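Putative HTH-type transcriptional regulator YwnA (Bacillus subtilis subsp. subtilis, PDB 1XD7) probably binds DNA through a winged helix-turn-helix domain and regulates transcription as a member of the Rrf2 family. Local coordinates at residues R7-L15 / L73-K82. Sequence-based numbering, arbitrary orientation.
Sequences RLAVAIHIL and LLEVYRAVQK
Val76 is the knob of this helix pair: its forked side chain drops into a hollow formed by Leu8, Ala11, Ile12 and Leu15 on helix 7-19. Ala11 CB gives Val76 CG1 its closest contact, at 3.7 Å, its small methyl accommodating the valine; the short axes lie 9.3 Å apart at 115°. CG1 lies anti to the backbone N of Val76 (chi1 -180°), which aims it at Ala11 and Leu8, while CG2 meets Leu15 CD1 tip to tip at 4.0 Å. One turn on, Val80 CG1 also meets the Ala11 methyl, roughly square to Val76, so two compact valines share it. At the N-terminal end of helix 73-80 the longer Ile12 stretches CD1 to within 3.6 Å of Leu73 CD2, the side chains crossing nearly at right angles. Leu8 CG lies near the Tyr77 ring edge, a loose 4.4 Å from CD1. At the exposed end, Lys82 CG lies off-centre over one face of the Arg7 guanidinium: methylene packing, with like-charged Lys82 NZ 3.7 Å from Arg7 NH2. Met43 of helix 37-49, in the predicted helix-turn-helix, packs on Arg7 and Val80; helix 98-122 adds Met118 against Tyr77, while Phe111 and Leu107 of the second subunit cover Leu8 and Ile12.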
loop_
_atom_site.group_PDB
_atom_site.type_symbol
_atom_site.label_atom_id
_atom_site.label_comp_id
_atom_site.label_asym_id
_atom_site.label_seq_id
_atom_site.Cartn_x
_atom_site.Cartn_y
_atom_site.Cartn_z
ATOM N N ARG A 7 9.449 -4.174 -4.130
ATOM C CA ARG A 7 10.910 -4.220 -4.159
ATOM C C ARG A 7 11.442 -4.555 -2.772
ATOM O O ARG A 7 12.621 -4.871 -2.599
ATOM C CB ARG A 7 11.470 -2.856 -4.575
ATOM C CG ARG A 7 10.794 -2.212 -5.774
ATOM C CD ARG A 7 11.495 -0.913 -6.192
ATOM N NE ARG A 7 10.844 -0.294 -7.346
ATOM C CZ ARG A 7 11.370 0.698 -8.060
ATOM N NH1 ARG A 7 12.565 1.187 -7.742
ATOM N NH2 ARG A 7 10.702 1.204 -9.094
ATOM N N LEU A 8 10.559 -4.455 -1.785
ATOM C CA LEU A 8 10.906 -4.703 -0.395
ATOM C C LEU A 8 11.213 -6.185 -0.240
ATOM O O LEU A 8 12.236 -6.584 0.334
ATOM C CB LEU A 8 9.717 -4.323 0.481
ATOM C CG LEU A 8 9.912 -4.000 1.956
ATOM C CD1 LEU A 8 8.723 -4.568 2.695
ATOM C CD2 LEU A 8 11.189 -4.571 2.493
ATOM N N ALA A 9 10.310 -6.994 -0.762
ATOM C CA ALA A 9 10.477 -8.428 -0.707
ATOM C C ALA A 9 11.801 -8.790 -1.376
ATOM O O ALA A 9 12.671 -9.431 -0.772
ATOM C CB ALA A 9 9.322 -9.107 -1.416
ATOM N N VAL A 10 11.970 -8.365 -2.623
ATOM C CA VAL A 10 13.207 -8.684 -3.327
ATOM C C VAL A 10 14.408 -8.173 -2.541
ATOM O O VAL A 10 15.457 -8.832 -2.489
ATOM C CB VAL A 10 13.192 -8.102 -4.773
ATOM C CG1 VAL A 10 14.571 -8.120 -5.376
ATOM C CG2 VAL A 10 12.244 -8.932 -5.643
ATOM N N ALA A 11 14.265 -7.013 -1.912
ATOM C CA ALA A 11 15.384 -6.495 -1.143
ATOM C C ALA A 11 15.644 -7.397 0.066
ATOM O O ALA A 11 16.784 -7.567 0.477
ATOM C CB ALA A 11 15.115 -5.067 -0.700
ATOM N N ILE A 12 14.585 -7.980 0.620
ATOM C CA ILE A 12 14.718 -8.867 1.776
ATOM C C ILE A 12 15.415 -10.196 1.418
ATOM O O ILE A 12 16.338 -10.631 2.122
ATOM C CB ILE A 12 13.342 -9.171 2.407
ATOM C CG1 ILE A 12 12.639 -7.865 2.792
ATOM C CG2 ILE A 12 13.521 -10.015 3.647
ATOM C CD1 ILE A 12 13.353 -7.080 3.870
ATOM N N HIS A 13 14.986 -10.844 0.338
ATOM C CA HIS A 13 15.634 -12.090 -0.082
ATOM C C HIS A 13 17.112 -11.838 -0.246
ATOM O O HIS A 13 17.956 -12.593 0.242
ATOM C CB HIS A 13 15.083 -12.565 -1.421
ATOM C CG HIS A 13 13.795 -13.296 -1.303
ATOM N ND1 HIS A 13 13.718 -14.582 -0.819
ATOM C CD2 HIS A 13 12.520 -12.908 -1.539
ATOM C CE1 HIS A 13 12.451 -14.956 -0.760
ATOM N NE2 HIS A 13 11.702 -13.956 -1.190
ATOM N N ILE A 14 17.419 -10.753 -0.939
ATOM C CA ILE A 14 18.797 -10.394 -1.199
ATOM C C ILE A 14 19.557 -10.270 0.108
ATOM O O ILE A 14 20.619 -10.875 0.279
ATOM C CB ILE A 14 18.860 -9.072 -1.974
ATOM C CG1 ILE A 14 18.286 -9.286 -3.374
ATOM C CG2 ILE A 14 20.265 -8.566 -2.045
ATOM C CD1 ILE A 14 18.155 -8.011 -4.198
ATOM N N LEU A 15 19.017 -9.487 1.033
ATOM C CA LEU A 15 19.687 -9.302 2.306
ATOM C C LEU A 15 19.822 -10.600 3.078
ATOM O O LEU A 15 20.843 -10.837 3.699
ATOM C CB LEU A 15 18.944 -8.273 3.143
ATOM C CG LEU A 15 19.061 -6.871 2.549
ATOM C CD1 LEU A 15 18.170 -5.909 3.317
ATOM C CD2 LEU A 15 20.507 -6.417 2.591
ATOM N N LEU A 73 12.734 -3.433 8.735
ATOM C CA LEU A 73 12.198 -3.546 7.397
ATOM C C LEU A 73 11.906 -2.132 6.879
ATOM O O LEU A 73 12.171 -1.813 5.725
ATOM C CB LEU A 73 10.942 -4.413 7.408
ATOM C CG LEU A 73 11.202 -5.862 7.863
ATOM C CD1 LEU A 73 10.119 -6.782 7.328
ATOM C CD2 LEU A 73 12.545 -6.341 7.343
ATOM N N LEU A 74 11.389 -1.274 7.746
ATOM C CA LEU A 74 11.107 0.100 7.351
ATOM C C LEU A 74 12.400 0.695 6.798
ATOM O O LEU A 74 12.404 1.341 5.749
ATOM C CB LEU A 74 10.607 0.893 8.568
ATOM C CG LEU A 74 10.280 2.395 8.485
ATOM C CD1 LEU A 74 11.559 3.185 8.544
ATOM C CD2 LEU A 74 9.494 2.711 7.230
ATOM N N GLU A 75 13.503 0.444 7.497
ATOM C CA GLU A 75 14.820 0.935 7.081
ATOM C C GLU A 75 15.125 0.451 5.663
ATOM O O GLU A 75 15.691 1.188 4.851
ATOM C CB GLU A 75 15.890 0.428 8.059
ATOM C CG GLU A 75 17.312 0.933 7.825
ATOM C CD GLU A 75 18.218 0.706 9.043
ATOM O OE1 GLU A 75 17.739 0.175 10.069
ATOM O OE2 GLU A 75 19.413 1.065 8.987
ATOM N N VAL A 76 14.742 -0.790 5.371
ATOM C CA VAL A 76 14.968 -1.378 4.055
ATOM C C VAL A 76 14.065 -0.712 3.035
ATOM O O VAL A 76 14.486 -0.383 1.926
ATOM C CB VAL A 76 14.635 -2.886 4.037
ATOM C CG1 VAL A 76 14.890 -3.450 2.651
ATOM C CG2 VAL A 76 15.455 -3.618 5.075
ATOM N N TYR A 77 12.811 -0.544 3.427
ATOM C CA TYR A 77 11.797 0.072 2.592
ATOM C C TYR A 77 12.243 1.389 1.962
ATOM O O TYR A 77 12.275 1.518 0.745
ATOM C CB TYR A 77 10.544 0.316 3.420
ATOM C CG TYR A 77 9.413 0.969 2.654
ATOM C CD1 TYR A 77 8.722 0.277 1.658
ATOM C CD2 TYR A 77 9.008 2.272 2.951
ATOM C CE1 TYR A 77 7.647 0.868 0.980
ATOM C CE2 TYR A 77 7.935 2.873 2.279
ATOM C CZ TYR A 77 7.257 2.166 1.298
ATOM O OH TYR A 77 6.179 2.751 0.658
ATOM N N ARG A 78 12.573 2.368 2.796
ATOM C CA ARG A 78 12.999 3.674 2.305
ATOM C C ARG A 78 14.125 3.574 1.299
ATOM O O ARG A 78 14.094 4.230 0.260
ATOM C CB ARG A 78 13.437 4.575 3.458
ATOM C CG ARG A 78 12.484 5.733 3.743
ATOM C CD ARG A 78 13.168 6.783 4.615
ATOM N NE ARG A 78 13.761 7.901 3.872
ATOM C CZ ARG A 78 14.578 7.794 2.822
ATOM N NH1 ARG A 78 14.925 6.607 2.346
ATOM N NH2 ARG A 78 15.062 8.889 2.249
ATOM N N ALA A 79 15.123 2.752 1.603
ATOM C CA ALA A 79 16.257 2.582 0.705
ATOM C C ALA A 79 15.830 2.156 -0.693
ATOM O O ALA A 79 16.469 2.527 -1.666
ATOM C CB ALA A 79 17.231 1.574 1.279
ATOM N N VAL A 80 14.753 1.386 -0.803
ATOM C CA VAL A 80 14.284 0.932 -2.111
ATOM C C VAL A 80 12.931 1.555 -2.456
ATOM O O VAL A 80 12.280 1.167 -3.427
ATOM C CB VAL A 80 14.129 -0.607 -2.151
ATOM C CG1 VAL A 80 15.485 -1.294 -1.983
ATOM C CG2 VAL A 80 13.176 -1.045 -1.060
ATOM N N GLN A 81 12.527 2.523 -1.643
ATOM C CA GLN A 81 11.263 3.239 -1.793
ATOM C C GLN A 81 11.223 4.101 -3.054
ATOM O O GLN A 81 12.127 4.903 -3.290
ATOM C CB GLN A 81 11.043 4.124 -0.555
ATOM C CG GLN A 81 9.976 5.181 -0.693
ATOM C CD GLN A 81 8.598 4.597 -0.894
ATOM O OE1 GLN A 81 8.364 3.816 -1.823
ATOM N NE2 GLN A 81 7.667 4.976 -0.024
ATOM N N LYS A 82 10.170 3.935 -3.854
ATOM C CA LYS A 82 9.995 4.704 -5.088
ATOM C C LYS A 82 9.844 6.198 -4.813
ATOM O O LYS A 82 8.777 6.778 -5.028
ATOM C CB LYS A 82 8.765 4.199 -5.847
ATOM C CG LYS A 82 8.968 2.841 -6.509
ATOM C CD LYS A 82 7.655 2.240 -7.003
ATOM C CE LYS A 82 6.921 3.167 -7.957
ATOM N NZ LYS A 82 7.735 3.486 -9.154
#